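Local coordinates for protein NOVP (Streptomyces caeruleus, PDB 2WK1) that transfers a methyl group from S-adenosyl-L-methionine to the 4-hydroxyl of the noviose sugar, the penultimate step of novobiocin biosynthesis, at residues Tyr220-Tyr231 with Pro250-Tyr258. Residues are numbered along the deposited sequence; the frame is centred on the assembly and turned at random. Where two conformers were deposited one is given.
Sequences YESTWDTLTNLY and PCKDAVDEY. With SAH (S-adenosyl-L-homocysteine), chain B; EDO (1,2-ethanediol), chain F.
Tyr258 and Leu227 mark the tightly packed part of this helix pair: Leu227 CB stands 3.7 Å from the centroid of the Tyr258 ring, over the centre of its face, a CH-pi contact. The CG of Tyr258 is anti to its backbone N (chi1 -173°), which sends the phenol across to helix 220-230. There its edge meets the face of the Trp224 six-membered ring, centroids 5.7 Å apart and planes at 75°, in an edge-to-face pair; Tyr231 CD2 lies in the Tyr258 plane and completes an aromatic cluster. A water lies 2.7 Å from Tyr258 OH and donates a hydrogen bond to Thr228 O, bridging the phenol to the backbone of helix 220-230.

Nearer the helix starts, Ala254 CB packs 3.6 Å from Tyr220 CD2, and Thr223 CG2 reaches Val255 CG2 at 3.8 Å. The small alanine fits the 8.2 Å axial approach, and Tyr220 sits as a knob among Pro250, Asp253, Ala254 and Glu257.

The side nearer solvent is looser: there Glu257 and Asp253 are partly exposed, and the Tyr220 hydroxyl points to Glu257 OE1 in the ring plane, but their very short separation and the two conformers of Glu257 make this link doubtful, while Asp253 turns its carboxylate to Tyr155.

The axes run nearly parallel, at -26°, as two helices of the Rossmann-like methyltransferase fold, following strands 210-215 and 238-242. Ser222 OG donates to N7 of S-adenosyl-L-homocysteine (2.8 Å), Cys251 is disulfide-bonded to Cys248, helix 156-161 touches Pro250, and Leu227 rests on Met215 of strand 210-215.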
loop_
_atom_site.group_PDB
_atom_site.type_symbol
_atom_site.label_atom_id
_atom_site.label_comp_id
_atom_site.label_asym_id
_atom_site.label_seq_id
_atom_site.Cartn_x
_atom_site.Cartn_y
_atom_site.Cartn_z
ATOM N N TYR A 220 17.598 -27.414 -4.586
ATOM C CA TYR A 220 17.120 -28.789 -4.655
ATOM C C TYR A 220 16.831 -29.298 -3.258
ATOM O O TYR A 220 15.760 -29.885 -3.002
ATOM C CB TYR A 220 18.149 -29.687 -5.340
ATOM C CG TYR A 220 17.841 -31.163 -5.288
ATOM C CD1 TYR A 220 18.204 -31.931 -4.192
ATOM C CD2 TYR A 220 17.182 -31.777 -6.335
ATOM C CE1 TYR A 220 17.929 -33.288 -4.151
ATOM C CE2 TYR A 220 16.900 -33.125 -6.313
ATOM C CZ TYR A 220 17.269 -33.875 -5.209
ATOM O OH TYR A 220 17.007 -35.235 -5.176
ATOM N N GLU A 221 17.778 -29.109 -2.340
ATOM C CA GLU A 221 17.594 -29.718 -1.030
ATOM C C GLU A 221 16.433 -29.122 -0.254
ATOM O O GLU A 221 15.683 -29.853 0.397
ATOM C CB GLU A 221 18.885 -29.735 -0.236
ATOM C CG GLU A 221 19.455 -28.472 0.274
ATOM C CD GLU A 221 20.459 -28.815 1.374
ATOM O OE1 GLU A 221 21.598 -29.206 1.045
ATOM O OE2 GLU A 221 20.074 -28.775 2.557
ATOM N N SER A 222 16.272 -27.811 -0.346
ATOM C CA SER A 222 15.180 -27.135 0.302
ATOM C C SER A 222 13.854 -27.623 -0.233
ATOM O O SER A 222 12.914 -27.857 0.530
ATOM C CB SER A 222 15.300 -25.633 0.123
ATOM O OG SER A 222 16.533 -25.141 0.644
ATOM N N THR A 223 13.770 -27.774 -1.553
ATOM C CA THR A 223 12.537 -28.199 -2.199
ATOM C C THR A 223 12.212 -29.648 -1.869
ATOM O O THR A 223 11.089 -29.964 -1.562
ATOM C CB THR A 223 12.640 -27.982 -3.729
ATOM O OG1 THR A 223 12.974 -26.618 -3.987
ATOM C CG2 THR A 223 11.370 -28.330 -4.446
ATOM N N TRP A 224 13.211 -30.506 -1.915
ATOM C CA TRP A 224 13.020 -31.909 -1.575
ATOM C C TRP A 224 12.553 -32.056 -0.133
ATOM O O TRP A 224 11.622 -32.808 0.162
ATOM C CB TRP A 224 14.330 -32.694 -1.817
ATOM C CG TRP A 224 14.122 -34.146 -1.574
ATOM C CD1 TRP A 224 14.382 -34.818 -0.426
ATOM C CD2 TRP A 224 13.523 -35.089 -2.474
ATOM N NE1 TRP A 224 14.010 -36.135 -0.562
ATOM C CE2 TRP A 224 13.478 -36.325 -1.811
ATOM C CE3 TRP A 224 13.041 -35.013 -3.779
ATOM C CZ2 TRP A 224 12.947 -37.475 -2.413
ATOM C CZ3 TRP A 224 12.521 -36.162 -4.375
ATOM C CH2 TRP A 224 12.481 -37.369 -3.690
ATOM N N ASP A 225 13.198 -31.333 0.774
ATOM C CA ASP A 225 12.813 -31.432 2.198
ATOM C C ASP A 225 11.399 -30.885 2.457
ATOM O O ASP A 225 10.651 -31.396 3.295
ATOM C CB ASP A 225 13.828 -30.724 3.076
ATOM C CG ASP A 225 15.182 -31.455 3.115
ATOM O OD1 ASP A 225 15.252 -32.642 2.707
ATOM O OD2 ASP A 225 16.159 -30.814 3.537
ATOM N N THR A 226 10.996 -29.892 1.681
ATOM C CA THR A 226 9.655 -29.377 1.799
ATOM C C THR A 226 8.638 -30.396 1.314
ATOM O O THR A 226 7.650 -30.692 1.999
ATOM C CB THR A 226 9.502 -28.064 1.027
ATOM O OG1 THR A 226 10.355 -27.051 1.599
ATOM C CG2 THR A 226 8.076 -27.596 1.089
ATOM N N LEU A 227 8.844 -30.919 0.103
ATOM C CA LEU A 227 7.884 -31.884 -0.418
ATOM C C LEU A 227 7.793 -33.146 0.462
ATOM O O LEU A 227 6.709 -33.651 0.746
ATOM C CB LEU A 227 8.200 -32.283 -1.850
ATOM C CG LEU A 227 7.912 -31.206 -2.890
ATOM C CD1 LEU A 227 8.658 -31.542 -4.201
ATOM C CD2 LEU A 227 6.409 -31.073 -3.089
ATOM N N THR A 228 8.938 -33.687 0.846
ATOM C CA THR A 228 8.913 -34.950 1.567
ATOM C C THR A 228 8.143 -34.813 2.887
ATOM O O THR A 228 7.390 -35.703 3.269
ATOM C CB THR A 228 10.306 -35.528 1.814
ATOM O OG1 THR A 228 11.112 -34.640 2.537
ATOM C CG2 THR A 228 10.968 -35.887 0.557
ATOM N N ASN A 229 8.329 -33.702 3.574
ATOM C CA ASN A 229 7.705 -33.512 4.886
ATOM C C ASN A 229 6.297 -32.946 4.830
ATOM O O ASN A 229 5.496 -33.248 5.706
ATOM C CB ASN A 229 8.593 -32.607 5.730
ATOM C CG ASN A 229 9.844 -33.328 6.173
ATOM O OD1 ASN A 229 9.762 -34.293 6.954
ATOM N ND2 ASN A 229 11.003 -32.886 5.694
ATOM N N LEU A 230 5.993 -32.104 3.827
ATOM C CA LEU A 230 4.715 -31.409 3.812
ATOM C C LEU A 230 3.722 -31.858 2.764
ATOM O O LEU A 230 2.516 -31.703 2.977
ATOM C CB LEU A 230 4.897 -29.894 3.723
ATOM C CG LEU A 230 5.723 -29.226 4.837
ATOM C CD1 LEU A 230 5.750 -27.729 4.674
ATOM C CD2 LEU A 230 5.217 -29.590 6.242
ATOM N N TYR A 231 4.163 -32.431 1.645
ATOM C CA TYR A 231 3.177 -32.864 0.661
ATOM C C TYR A 231 2.154 -33.877 1.203
ATOM O O TYR A 231 0.959 -33.767 0.904
ATOM C CB TYR A 231 3.818 -33.404 -0.610
ATOM C CG TYR A 231 2.765 -33.739 -1.631
ATOM C CD1 TYR A 231 2.088 -32.714 -2.272
ATOM C CD2 TYR A 231 2.383 -35.051 -1.901
ATOM C CE1 TYR A 231 1.109 -32.948 -3.187
ATOM C CE2 TYR A 231 1.377 -35.293 -2.870
ATOM C CZ TYR A 231 0.758 -34.209 -3.492
ATOM O OH TYR A 231 -0.217 -34.298 -4.487
ATOM N N PRO A 250 17.932 -27.035 -10.429
ATOM C CA PRO A 250 17.866 -27.935 -9.271
ATOM C C PRO A 250 16.468 -28.034 -8.670
ATOM O O PRO A 250 16.078 -29.082 -8.176
ATOM C CB PRO A 250 18.868 -27.322 -8.292
ATOM C CG PRO A 250 19.870 -26.606 -9.178
ATOM C CD PRO A 250 18.961 -25.991 -10.233
ATOM N N CYS A 251 15.699 -26.950 -8.735
ATOM C CA CYS A 251 14.346 -26.967 -8.210
ATOM C C CYS A 251 13.470 -27.823 -9.101
ATOM O O CYS A 251 12.646 -28.613 -8.625
ATOM C CB CYS A 251 13.801 -25.528 -8.144
ATOM S SG CYS A 251 14.919 -24.245 -7.444
ATOM N N LYS A 252 13.635 -27.664 -10.416
ATOM C CA LYS A 252 12.948 -28.495 -11.387
ATOM C C LYS A 252 13.278 -29.981 -11.167
ATOM O O LYS A 252 12.398 -30.830 -11.164
ATOM C CB LYS A 252 13.334 -28.034 -12.805
ATOM C CG LYS A 252 12.460 -28.572 -13.914
ATOM C CD LYS A 252 12.891 -28.165 -15.354
ATOM C CE LYS A 252 12.546 -26.752 -15.753
ATOM N NZ LYS A 252 13.157 -26.269 -17.044
ATOM N N ASP A 253 14.549 -30.274 -10.913
ATOM C CA ASP A 253 14.947 -31.647 -10.600
ATOM C C ASP A 253 14.199 -32.218 -9.380
ATOM O O ASP A 253 13.698 -33.332 -9.418
ATOM C CB ASP A 253 16.442 -31.742 -10.277
ATOM C CG ASP A 253 17.371 -31.566 -11.468
ATOM O OD1 ASP A 253 16.943 -31.572 -12.621
ATOM O OD2 ASP A 253 18.590 -31.395 -11.222
ATOM N N ALA A 254 14.141 -31.455 -8.290
ATOM C CA ALA A 254 13.503 -31.932 -7.074
ATOM C C ALA A 254 11.999 -32.171 -7.265
ATOM O O ALA A 254 11.460 -33.195 -6.833
ATOM C CB ALA A 254 13.753 -30.958 -5.914
ATOM N N VAL A 255 11.314 -31.224 -7.906
ATOM C CA VAL A 255 9.873 -31.365 -8.117
ATOM C C VAL A 255 9.573 -32.541 -9.021
ATOM O O VAL A 255 8.684 -33.383 -8.734
ATOM C CB VAL A 255 9.278 -30.042 -8.685
ATOM C CG1 VAL A 255 7.837 -30.241 -9.173
ATOM C CG2 VAL A 255 9.396 -28.931 -7.642
ATOM N N ASP A 256 10.341 -32.649 -10.109
ATOM C CA ASP A 256 10.071 -33.745 -11.038
ATOM C C ASP A 256 10.393 -35.096 -10.421
ATOM O O ASP A 256 9.658 -36.067 -10.619
ATOM C CB ASP A 256 10.864 -33.564 -12.332
ATOM C CG ASP A 256 10.348 -32.431 -13.208
ATOM O OD1 ASP A 256 9.290 -31.825 -12.921
ATOM O OD2 ASP A 256 11.016 -32.154 -14.233
ATOM N N GLU A 257 11.477 -35.166 -9.660
ATOM C CA GLU A 257 11.821 -36.434 -9.026
ATOM C C GLU A 257 10.803 -36.866 -7.981
ATOM O O GLU A 257 10.426 -38.031 -7.909
ATOM C CB GLU A 257 13.376 -36.233 -8.141
ATOM C CG GLU A 257 13.820 -37.523 -7.539
ATOM C CD GLU A 257 14.954 -37.229 -6.776
ATOM O OE1 GLU A 257 15.534 -36.254 -6.816
ATOM O OE2 GLU A 257 15.344 -38.163 -5.919
ATOM N N TYR A 258 10.335 -35.922 -7.184
ATOM C CA TYR A 258 9.345 -36.249 -6.173
ATOM C C TYR A 258 8.044 -36.722 -6.812
ATOM O O TYR A 258 7.468 -37.743 -6.412
ATOM C CB TYR A 258 9.067 -35.032 -5.272
ATOM C CG TYR A 258 8.172 -35.362 -4.098
ATOM C CD1 TYR A 258 8.692 -35.912 -2.934
ATOM C CD2 TYR A 258 6.791 -35.198 -4.170
ATOM C CE1 TYR A 258 7.864 -36.250 -1.886
ATOM C CE2 TYR A 258 5.957 -35.532 -3.111
ATOM C CZ TYR A 258 6.500 -36.080 -1.984
ATOM O OH TYR A 258 5.690 -36.427 -0.932
HETATM N N SAH B . 8.661 -16.078 -1.022
HETATM C CA SAH B . 9.549 -14.878 -0.845
HETATM C CB SAH B . 10.916 -15.139 -1.478
HETATM C CG SAH B . 11.703 -16.255 -0.805
HETATM S SD SAH B . 13.475 -16.028 -1.008
HETATM C C SAH B . 8.858 -13.633 -1.328
HETATM O O SAH B . 9.523 -12.640 -1.648
HETATM O OXT SAH B . 7.636 -13.587 -1.307
HETATM C "C5'" SAH B . 14.101 -17.623 -0.448
HETATM C "C4'" SAH B . 13.910 -17.833 1.070
HETATM O "O4'" SAH B . 14.117 -19.238 1.361
HETATM C "C3'" SAH B . 14.857 -17.028 1.960
HETATM O "O3'" SAH B . 14.144 -16.228 2.921
HETATM C "C2'" SAH B . 15.716 -18.123 2.629
HETATM O "O2'" SAH B . 16.151 -17.824 3.956
HETATM C "C1'" SAH B . 14.790 -19.345 2.620
HETATM N N9 SAH B . 15.421 -20.666 2.599
HETATM C C8 SAH B . 15.912 -21.281 1.492
HETATM N N7 SAH B . 16.305 -22.545 1.782
HETATM C C5 SAH B . 16.032 -22.741 3.096
HETATM C C6 SAH B . 16.143 -23.851 4.010
HETATM N N6 SAH B . 16.655 -24.999 3.602
HETATM N N1 SAH B . 15.717 -23.679 5.266
HETATM C C2 SAH B . 15.156 -22.528 5.679
HETATM N N3 SAH B . 15.013 -21.446 4.905
HETATM C C4 SAH B . 15.415 -21.537 3.620
HETATM C C1 EDO F . 10.526 -24.568 -4.418
HETATM O O1 EDO F . 11.252 -24.568 -3.132
HETATM C C2 EDO F . 11.300 -24.014 -5.631
HETATM O O2 EDO F . 10.865 -22.665 -5.924
HETATM O O HOH W 1 6.730 -37.550 1.249
#